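Local coordinates for protein 5-Carboxyvanillate Decarboxylase (Novosphingobium aromaticivorans, PDB 4QRN) that probably catalyses the removal of a carboxyl group from 5-carboxyvanillate at a metal centre that holds manganese in this structure, at residues R37-E42 against V331-D336; G262-A267 against V306-S311. One frame throughout, in Å; residues are numbered along the deposited sequence. Where two conformers were deposited one is given.

Contact 1. Residues R37-E42 against V331-D336; sequences RIATEE and VMYAMD. With MN (manganese (II) ion), chain E; 1DF (4-hydroxy-3-methoxy-5-nitrobenzoic acid), chain F.
Thr40 and Glu42 grip the backbone of residues 333-336 from one strand, and this is the tight part of the contact. The O of Tyr333 accepts two bonds from Thr40. Thr40 N lies in the carbonyl plane, on a lone pair. Thr40 OG1, 2.8 Å from Tyr333 O, comes from above that plane. It gets there because OG1 sits between the backbone N and the carbonyl carbon (chi1 60°). Ala334 CB packs beside it, 3.4 Å from Thr40 OG1 and 3.8 Å from Glu41 CB. Glu42 curls back on itself (chi2 -53°). Glu42 OE2 takes three backbone donors: Met335 N at 2.9 Å and Asp336 N at 3.2 Å on the syn side, and Glu41 N on the anti side. These bonds probably help hold the loop at Met335 and Asp336 in place.

The fold is the (beta/alpha)8 barrel of the amidohydrolase family. Strand 38-44 is the first of its eight strands and 331-332 the last, and the contact closes the barrel. Packing is looser at the other end. Ala39 CB lies 4.0 Å from Tyr333 CE2, the side chain of Ile38 turns off towards helix 356-370, and Arg37 turns to Asp350.

At the metal end Glu41 and Asp336 run side by side, their carboxylate planes 83° apart. Glu41 OE2 and Asp336 OD1, 2.9 Å from each other, both bind manganese. His210, the ligand atoms O3 and O11, and a water complete the site. That water also donates to Glu41 O at 3.1 Å. The second oxygens are held as well: Glu41 OE1 by Tyr208, Asp336 OD2 by His263.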
ATOM      1  N   ARG A  37     -20.660 -12.944 -17.051  1.00  6.56           N
ATOM      2  CA  ARG A  37     -19.376 -12.428 -16.595  1.00  6.70           C
ATOM      3  C   ARG A  37     -19.198 -11.034 -17.193  1.00  6.76           C
ATOM      4  O   ARG A  37     -19.007 -10.905 -18.409  1.00  7.10           O
ATOM      5  CB  ARG A  37     -18.227 -13.340 -16.982  1.00  7.22           C
ATOM      6  CG  ARG A  37     -18.375 -14.767 -16.454  1.00  7.59           C
ATOM      7  CD  ARG A  37     -17.110 -15.565 -16.666  1.00  7.43           C
ATOM      8  NE  ARG A  37     -17.237 -16.991 -16.393  1.00  7.62           N
ATOM      9  CZ  ARG A  37     -17.735 -17.878 -17.245  1.00  7.41           C
ATOM     10  NH1 ARG A  37     -18.192 -17.492 -18.436  1.00  7.56           N
ATOM     11  NH2 ARG A  37     -17.751 -19.165 -16.896  1.00  8.51           N
ATOM     12  N   ILE A  38     -19.278 -10.012 -16.341  1.00  6.52           N
ATOM     13  CA  ILE A  38     -19.113  -8.620 -16.751  1.00  7.10           C
ATOM     14  C   ILE A  38     -17.773  -8.134 -16.201  1.00  6.69           C
ATOM     15  O   ILE A  38     -17.595  -8.053 -14.975  1.00  7.41           O
ATOM     16  CB  ILE A  38     -20.275  -7.742 -16.256  1.00  7.53           C
ATOM     17  CG1 ILE A  38     -21.614  -8.303 -16.800  1.00  7.99           C
ATOM     18  CG2 ILE A  38     -20.032  -6.291 -16.664  1.00  8.04           C
ATOM     19  CD1 ILE A  38     -22.851  -7.518 -16.387  1.00  8.82           C
ATOM     20  N   ALA A  39     -16.825  -7.857 -17.093  1.00  6.52           N
ATOM     21  CA  ALA A  39     -15.488  -7.443 -16.702  1.00  6.79           C
ATOM     22  C   ALA A  39     -15.441  -5.914 -16.660  1.00  6.73           C
ATOM     23  O   ALA A  39     -15.685  -5.265 -17.666  1.00  7.19           O
ATOM     24  CB  ALA A  39     -14.483  -7.992 -17.696  1.00  7.46           C
ATOM     25  N   THR A  40     -15.131  -5.354 -15.488  1.00  7.19           N
ATOM     26  CA  THR A  40     -15.334  -3.930 -15.255  1.00  7.71           C
ATOM     27  C   THR A  40     -14.085  -3.034 -15.281  1.00  7.74           C
ATOM     28  O   THR A  40     -14.214  -1.858 -14.928  1.00  9.46           O
ATOM     29  CB  THR A  40     -16.063  -3.713 -13.929  1.00  7.56           C
ATOM     30  OG1 THR A  40     -15.281  -4.249 -12.851  1.00  7.68           O
ATOM     31  CG2 THR A  40     -17.449  -4.353 -13.935  1.00  8.15           C
ATOM     32  N   GLU A  41     -12.923  -3.524 -15.743  1.00  7.62           N
ATOM     33  CA  GLU A  41     -11.751  -2.654 -15.847  1.00  7.67           C
ATOM     34  C   GLU A  41     -10.889  -3.051 -17.051  1.00  8.00           C
ATOM     35  O   GLU A  41      -9.769  -3.529 -16.909  1.00  9.29           O
ATOM     36  CB  GLU A  41     -10.901  -2.646 -14.578  1.00  7.86           C
ATOM     37  CG  GLU A  41      -9.898  -1.459 -14.569  1.00  8.44           C
ATOM     38  CD  GLU A  41      -8.771  -1.640 -13.573  1.00  8.18           C
ATOM     39  OE1 GLU A  41      -9.058  -1.678 -12.368  1.00  8.18           O
ATOM     40  OE2 GLU A  41      -7.578  -1.743 -13.973  1.00  9.90           O
ATOM     41  N   GLU A  42     -11.409  -2.822 -18.248  1.00  7.05           N
ATOM     42  CA  GLU A  42     -10.836  -3.383 -19.479  1.00  7.06           C
ATOM     43  C   GLU A  42     -10.323  -2.236 -20.336  1.00  6.94           C
ATOM     44  O   GLU A  42     -10.961  -1.199 -20.446  1.00  8.76           O
ATOM     45  CB  GLU A  42     -11.906  -4.226 -20.177  1.00  7.87           C
ATOM     46  CG  GLU A  42     -12.691  -5.112 -19.185  1.00  7.89           C
ATOM     47  CD  GLU A  42     -11.788  -5.983 -18.314  1.00  7.37           C
ATOM     48  OE1 GLU A  42     -10.937  -6.693 -18.888  1.00  7.78           O
ATOM     49  OE2 GLU A  42     -11.913  -5.939 -17.042  1.00  8.60           O
ATOM     50  N   VAL A 331     -18.406  -5.086  -4.375  1.00  6.71           N
ATOM     51  CA  VAL A 331     -17.195  -5.693  -4.927  1.00  6.66           C
ATOM     52  C   VAL A 331     -17.570  -6.391  -6.233  1.00  6.27           C
ATOM     53  O   VAL A 331     -18.476  -7.235  -6.254  1.00  6.71           O
ATOM     54  CB  VAL A 331     -16.571  -6.694  -3.928  1.00  7.70           C
ATOM     55  CG1 VAL A 331     -15.326  -7.341  -4.512  1.00  8.66           C
ATOM     56  CG2 VAL A 331     -16.290  -6.005  -2.599  1.00  8.62           C
ATOM     57  N   MET A 332     -16.854  -6.053  -7.309  1.00  6.41           N
ATOM     58  CA  MET A 332     -17.163  -6.496  -8.668  1.00  6.55           C
ATOM     59  C   MET A 332     -15.974  -7.186  -9.305  1.00  6.18           C
ATOM     60  O   MET A 332     -14.815  -6.837  -9.057  1.00  6.64           O
ATOM     61  CB  MET A 332     -17.513  -5.251  -9.525  1.00  7.05           C
ATOM     62  CG  MET A 332     -18.830  -4.621  -9.125  1.00  8.45           C
ATOM     63  SD  MET A 332     -19.133  -3.043  -9.944  1.00  9.04           S
ATOM     64  CE  MET A 332     -18.061  -1.958  -8.989  1.00 13.56           C
ATOM     65  N   TYR A 333     -16.280  -8.110 -10.200  1.00  6.02           N
ATOM     66  CA  TYR A 333     -15.287  -8.751 -11.027  1.00  6.04           C
ATOM     67  C   TYR A 333     -14.731  -7.797 -12.086  1.00  6.22           C
ATOM     68  O   TYR A 333     -15.474  -7.039 -12.715  1.00  6.42           O
ATOM     69  CB  TYR A 333     -15.921  -9.963 -11.727  1.00  6.61           C
ATOM     70  CG  TYR A 333     -14.991 -10.609 -12.740  1.00  6.55           C
ATOM     71  CD1 TYR A 333     -13.869 -11.326 -12.324  1.00  6.92           C
ATOM     72  CD2 TYR A 333     -15.200 -10.464 -14.101  1.00  7.20           C
ATOM     73  CE1 TYR A 333     -12.989 -11.872 -13.248  1.00  7.56           C
ATOM     74  CE2 TYR A 333     -14.329 -10.996 -15.022  1.00  7.99           C
ATOM     75  CZ  TYR A 333     -13.212 -11.690 -14.601  1.00  8.16           C
ATOM     76  OH  TYR A 333     -12.366 -12.199 -15.563  1.00  8.70           O
ATOM     77  N   ALA A 334     -13.418  -7.888 -12.309  1.00  6.21           N
ATOM     78  CA  ALA A 334     -12.758  -7.235 -13.443  1.00  6.36           C
ATOM     79  C   ALA A 334     -11.595  -8.111 -13.855  1.00  6.81           C
ATOM     80  O   ALA A 334     -10.961  -8.763 -13.016  1.00  7.74           O
ATOM     81  CB  ALA A 334     -12.245  -5.847 -13.080  1.00  7.20           C
ATOM     82  N   MET A 335     -11.302  -8.095 -15.156  1.00  7.48           N
ATOM     83  CA  MET A 335     -10.198  -8.870 -15.700  1.00  7.79           C
ATOM     84  C   MET A 335      -8.880  -8.067 -15.843  1.00  7.77           C
ATOM     85  O   MET A 335      -7.804  -8.628 -15.674  1.00  8.63           O
ATOM     86  CB  MET A 335     -10.614  -9.466 -17.047  1.00  8.44           C
ATOM     87  CG  MET A 335      -9.505 -10.206 -17.751  1.00  8.75           C
ATOM     88  SD  MET A 335     -10.003 -10.965 -19.297  1.00  9.60           S
ATOM     89  CE  MET A 335     -10.650 -12.535 -18.736  1.00  9.72           C
ATOM     90  N   ASP A 336      -8.967  -6.781 -16.204  0.70  7.84           N
ATOM     91  CA  ASP A 336      -7.776  -5.992 -16.548  0.70  8.10           C
ATOM     92  C   ASP A 336      -7.209  -6.488 -17.888  0.70  7.30           C
ATOM     93  O   ASP A 336      -5.997  -6.434 -18.120  0.70  6.95           O
ATOM     94  CB  ASP A 336      -6.715  -5.984 -15.406  0.70  8.30           C
ATOM     95  CG  ASP A 336      -6.248  -4.566 -15.005  0.70  8.53           C
ATOM     96  OD1 ASP A 336      -6.350  -3.612 -15.838  0.70  8.85           O
ATOM     97  OD2 ASP A 336      -5.765  -4.441 -13.847  0.70  9.62           O
TER
HETATM   98 MN    MN E 401      -6.134  -1.537 -15.558  0.73  7.98          MN
HETATM   99  C1  1DF F 402      -0.670  -2.507 -16.385  0.91  7.13           C
HETATM  100  CO1 1DF F 402      -1.627  -2.933 -15.507  0.91  7.49           C
HETATM  101  CO2 1DF F 402      -0.910  -1.347 -17.155  0.91  7.25           C
HETATM  102  CM1 1DF F 402      -2.864  -2.206 -15.513  0.91  7.35           C
HETATM  103  CM2 1DF F 402      -2.163  -0.774 -17.224  0.91  7.21           C
HETATM  104  OM  1DF F 402      -2.461   0.317 -17.991  0.91  7.81           O
HETATM  105  CZ  1DF F 402      -3.223  -1.275 -16.484  0.91  6.97           C
HETATM  106  CC  1DF F 402       0.647  -3.180 -16.501  0.91  7.68           C
HETATM  107  CV  1DF F 402      -1.364   1.036 -18.556  0.91  8.43           C
HETATM  108  O1  1DF F 402       0.702  -4.453 -16.241  0.91  8.13           O
HETATM  109  O2  1DF F 402       1.625  -2.514 -16.858  0.91  8.02           O
HETATM  110  O3  1DF F 402      -4.448  -0.870 -16.651  0.91  7.96           O
HETATM  111  N   1DF F 402      -3.669  -2.350 -14.251  0.91 10.98           N
HETATM  112  O11 1DF F 402      -4.659  -1.706 -14.045  0.91 12.10           O
HETATM  113  O22 1DF F 402      -3.176  -3.061 -13.332  0.91 12.55           O
HETATM  114  O   HOH W   1      -7.565  -1.435 -17.214  1.00 10.09           O

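Contact 2. Residues G262-A267 against V306-S311. With 1DF (4-hydroxy-3-methoxy-5-nitrobenzoic acid), chain F.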
ATOM      1  N   GLY A 262      -9.945  -0.261  -8.644  1.00  6.45           N
ATOM      2  CA  GLY A 262      -9.615  -1.641  -8.916  1.00  6.08           C
ATOM      3  C   GLY A 262      -8.660  -2.235  -7.899  1.00  6.10           C
ATOM      4  O   GLY A 262      -8.453  -1.718  -6.798  1.00  7.05           O
ATOM      5  N   HIS A 263      -8.111  -3.397  -8.275  1.00  6.49           N
ATOM      6  CA  HIS A 263      -6.997  -4.000  -7.554  1.00  6.86           C
ATOM      7  C   HIS A 263      -7.337  -4.158  -6.079  1.00  6.71           C
ATOM      8  O   HIS A 263      -6.509  -3.939  -5.198  1.00  7.31           O
ATOM      9  CB  HIS A 263      -5.693  -3.218  -7.822  1.00  7.85           C
ATOM     10  CG  HIS A 263      -5.584  -2.836  -9.263  1.00  8.36           C
ATOM     11  ND1 HIS A 263      -5.861  -1.562  -9.702  1.00  9.51           N
ATOM     12  CD2 HIS A 263      -5.426  -3.596 -10.379  1.00  9.36           C
ATOM     13  CE1 HIS A 263      -5.813  -1.543 -11.026  1.00  9.88           C
ATOM     14  NE2 HIS A 263      -5.554  -2.764 -11.461  1.00 10.24           N
ATOM     15  N   MET A 264      -8.565  -4.629  -5.837  1.00  6.59           N
ATOM     16  CA  MET A 264      -9.021  -4.949  -4.490  1.00  6.91           C
ATOM     17  C   MET A 264      -9.001  -3.745  -3.561  1.00  7.03           C
ATOM     18  O   MET A 264      -8.911  -3.883  -2.331  1.00  8.14           O
ATOM     19  CB  MET A 264      -8.236  -6.141  -3.899  1.00  8.16           C
ATOM     20  CG  MET A 264      -9.094  -7.236  -3.271  1.00  8.98           C
ATOM     21  SD  MET A 264     -10.015  -8.182  -4.527  1.00  8.50           S
ATOM     22  CE  MET A 264     -11.617  -7.435  -4.454  1.00 10.41           C
ATOM     23  N   GLY A 265      -9.195  -2.556  -4.125  1.00  7.36           N
ATOM     24  CA  GLY A 265      -9.305  -1.353  -3.305  1.00  7.69           C
ATOM     25  C   GLY A 265      -7.978  -0.672  -3.027  1.00  6.85           C
ATOM     26  O   GLY A 265      -7.913   0.191  -2.153  1.00  7.34           O
ATOM     27  N   GLU A 266      -6.936  -1.043  -3.777  1.00  7.26           N
ATOM     28  CA  GLU A 266      -5.622  -0.393  -3.671  1.00  7.60           C
ATOM     29  C   GLU A 266      -5.142  -0.412  -2.209  1.00  7.66           C
ATOM     30  O   GLU A 266      -4.624   0.565  -1.681  1.00  8.68           O
ATOM     31  CB  GLU A 266      -5.641   1.028  -4.258  1.00  8.58           C
ATOM     32  CG  GLU A 266      -6.299   1.123  -5.662  1.00  9.05           C
ATOM     33  CD  GLU A 266      -5.554   0.457  -6.812  1.00  8.72           C
ATOM     34  OE1 GLU A 266      -4.505  -0.167  -6.572  1.00  8.98           O
ATOM     35  OE2 GLU A 266      -6.045   0.562  -7.982  1.00  9.28           O
ATOM     36  N   ALA A 267      -5.370  -1.557  -1.567  1.00  7.96           N
ATOM     37  CA  ALA A 267      -4.997  -1.862  -0.185  1.00  8.49           C
ATOM     38  C   ALA A 267      -5.825  -1.166   0.877  1.00  7.11           C
ATOM     39  O   ALA A 267      -5.693  -1.518   2.050  1.00  7.18           O
ATOM     40  CB  ALA A 267      -3.463  -1.624   0.080  1.00  9.94           C
ATOM     41  N   VAL A 306     -17.657   4.213  -1.914  1.00  7.07           N
ATOM     42  CA  VAL A 306     -16.563   3.598  -2.657  1.00  7.61           C
ATOM     43  C   VAL A 306     -16.978   2.215  -3.122  1.00  6.90           C
ATOM     44  O   VAL A 306     -17.703   1.504  -2.432  1.00  7.69           O
ATOM     45  CB  VAL A 306     -15.283   3.542  -1.798  1.00  7.63           C
ATOM     46  CG1 VAL A 306     -14.127   2.885  -2.562  1.00  8.51           C
ATOM     47  CG2 VAL A 306     -14.903   4.960  -1.351  1.00  8.70           C
ATOM     48  N   LEU A 307     -16.544   1.853  -4.317  1.00  7.20           N
ATOM     49  CA  LEU A 307     -16.840   0.568  -4.938  1.00  7.00           C
ATOM     50  C   LEU A 307     -15.507  -0.013  -5.407  1.00  6.56           C
ATOM     51  O   LEU A 307     -14.609   0.739  -5.799  1.00  7.38           O
ATOM     52  CB  LEU A 307     -17.757   0.785  -6.140  1.00  7.58           C
ATOM     53  CG  LEU A 307     -19.135   1.369  -5.793  1.00  7.92           C
ATOM     54  CD1 LEU A 307     -19.815   1.878  -7.050  1.00  8.82           C
ATOM     55  CD2 LEU A 307     -20.029   0.336  -5.056  1.00  7.91           C
ATOM     56  N   VAL A 308     -15.378  -1.334  -5.349  1.00  6.56           N
ATOM     57  CA  VAL A 308     -14.103  -1.971  -5.640  1.00  7.05           C
ATOM     58  C   VAL A 308     -14.267  -3.069  -6.658  1.00  6.61           C
ATOM     59  O   VAL A 308     -15.275  -3.795  -6.670  1.00  7.00           O
ATOM     60  CB  VAL A 308     -13.511  -2.555  -4.332  1.00  9.38           C
ATOM     61  CG1 VAL A 308     -12.414  -3.581  -4.581  1.00 10.82           C
ATOM     62  CG2 VAL A 308     -13.031  -1.430  -3.448  1.00  9.93           C
ATOM     63  N   THR A 309     -13.268  -3.205  -7.518  1.00  6.61           N
ATOM     64  CA  THR A 309     -13.177  -4.367  -8.395  1.00  6.33           C
ATOM     65  C   THR A 309     -11.949  -5.192  -8.007  1.00  5.70           C
ATOM     66  O   THR A 309     -11.031  -4.702  -7.362  1.00  7.01           O
ATOM     67  CB  THR A 309     -13.119  -4.012  -9.891  1.00  7.06           C
ATOM     68  OG1 THR A 309     -11.759  -3.703 -10.256  1.00  7.42           O
ATOM     69  CG2 THR A 309     -14.061  -2.866 -10.246  1.00  7.96           C
ATOM     70  N   ASN A 310     -11.919  -6.444  -8.471  1.00  6.18           N
ATOM     71  CA  ASN A 310     -10.770  -7.317  -8.225  1.00  6.40           C
ATOM     72  C   ASN A 310      -9.775  -7.354  -9.376  1.00  6.14           C
ATOM     73  O   ASN A 310      -9.060  -8.348  -9.518  1.00  6.73           O
ATOM     74  CB  ASN A 310     -11.197  -8.752  -7.900  1.00  6.79           C
ATOM     75  CG  ASN A 310     -11.521  -9.534  -9.141  1.00  6.25           C
ATOM     76  OD1 ASN A 310     -12.259  -9.055  -9.991  1.00  6.72           O
ATOM     77  ND2 ASN A 310     -10.987 -10.746  -9.252  1.00  7.54           N
ATOM     78  N   SER A 311      -9.688  -6.303 -10.194  1.00  6.57           N
ATOM     79  CA  SER A 311      -8.725  -6.342 -11.286  1.00  6.42           C
ATOM     80  C   SER A 311      -7.341  -6.728 -10.778  1.00  6.37           C
ATOM     81  O   SER A 311      -6.872  -6.195  -9.778  1.00  7.25           O
ATOM     82  CB  SER A 311      -8.667  -5.005 -12.024  1.00  7.33           C
ATOM     83  OG  SER A 311      -8.496  -3.958 -11.084  1.00  7.36           O
TER
HETATM   84  C1  1DF F 402      -0.670  -2.507 -16.385  0.91  7.13           C
HETATM   85  CO1 1DF F 402      -1.627  -2.933 -15.507  0.91  7.49           C
HETATM   86  CO2 1DF F 402      -0.910  -1.347 -17.155  0.91  7.25           C
HETATM   87  CM1 1DF F 402      -2.864  -2.206 -15.513  0.91  7.35           C
HETATM   88  CM2 1DF F 402      -2.163  -0.774 -17.224  0.91  7.21           C
HETATM   89  OM  1DF F 402      -2.461   0.317 -17.991  0.91  7.81           O
HETATM   90  CZ  1DF F 402      -3.223  -1.275 -16.484  0.91  6.97           C
HETATM   91  CC  1DF F 402       0.647  -3.180 -16.501  0.91  7.68           C
HETATM   92  CV  1DF F 402      -1.364   1.036 -18.556  0.91  8.43           C
HETATM   93  O1  1DF F 402       0.702  -4.453 -16.241  0.91  8.13           O
HETATM   94  O2  1DF F 402       1.625  -2.514 -16.858  0.91  8.02           O
HETATM   95  O3  1DF F 402      -4.448  -0.870 -16.651  0.91  7.96           O
HETATM   96  N   1DF F 402      -3.669  -2.350 -14.251  0.91 10.98           N
HETATM   97  O11 1DF F 402      -4.659  -1.706 -14.045  0.91 12.10           O
HETATM   98  O22 1DF F 402      -3.176  -3.061 -13.332  0.91 12.55           O
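The His263 ring carries Ser311 OG over one face, nearer the ring's margin than its centre, with CD2 the ring carbon closest to it at 3.2 Å. Partners also sit at the ring edge. Glu266 OE2 lies in the ring plane and accepts from His263 ND1 at 2.7 Å, almost straight at 167°. The nitro oxygen O11 of the ligand takes a weak, bent bond from NE2, which also pairs with Asp336 OD2. This is the C-terminal end of two neighbouring parallel strands, 259-261 and 306-309, of a (beta/alpha)8 barrel, where the active site of this family lies. Residues 263-266 form a short left-handed helical turn, all phi positive.

Two backbone donors tie the turn to the strand end. His263 N gives its proton to Ser311 OG at 2.9 Å, and Met264 N gives its own to Thr309 O at 2.9 Å. Ser311 OG also bonds Glu41 of the metal site. The CB of His263 points away from residues 306-311, but CG lies anti to the carbonyl carbon (chi1 -42°), and this brings the ring back over Ser311. Replacing His263 by an alanine would probably leave the Glu266 carboxylate without its ND1 partner and Asp336 OD2 without NE2, and open a gap beside the ligand's nitro group.

Gly262 has no room for a CB, which would clash with Ser311 OG. Met264 crosses Asn310 at a slant, and its backbone O bonds Tyr270 of the second subunit. Met264 SD rests 3.6 Å from Asn310 CB, and Val308 CG1 lies 3.4 Å from Gly265 N.

The centres of the two contacts lie 10 Å apart. Along the chain the order is 37-42, 262-267, 306-311, 331-336, so contact 2 falls wholly between the two segments of contact 1. Contact 1 joins the first and last barrel strands, while contact 2 joins the end of strand 259-261 to strand 306-309. Strands 306-309 and 331-332 are neighbours in one parallel sheet, linked by a probable hydrogen bond of 2.8 Å from Met332 N to Val308 O. Three consecutive barrel strands and the first one thus bring their ends together. Contact 1 supplies metal ligands and contact 2 a histidine beside them, and both meet the same bound inhibitor.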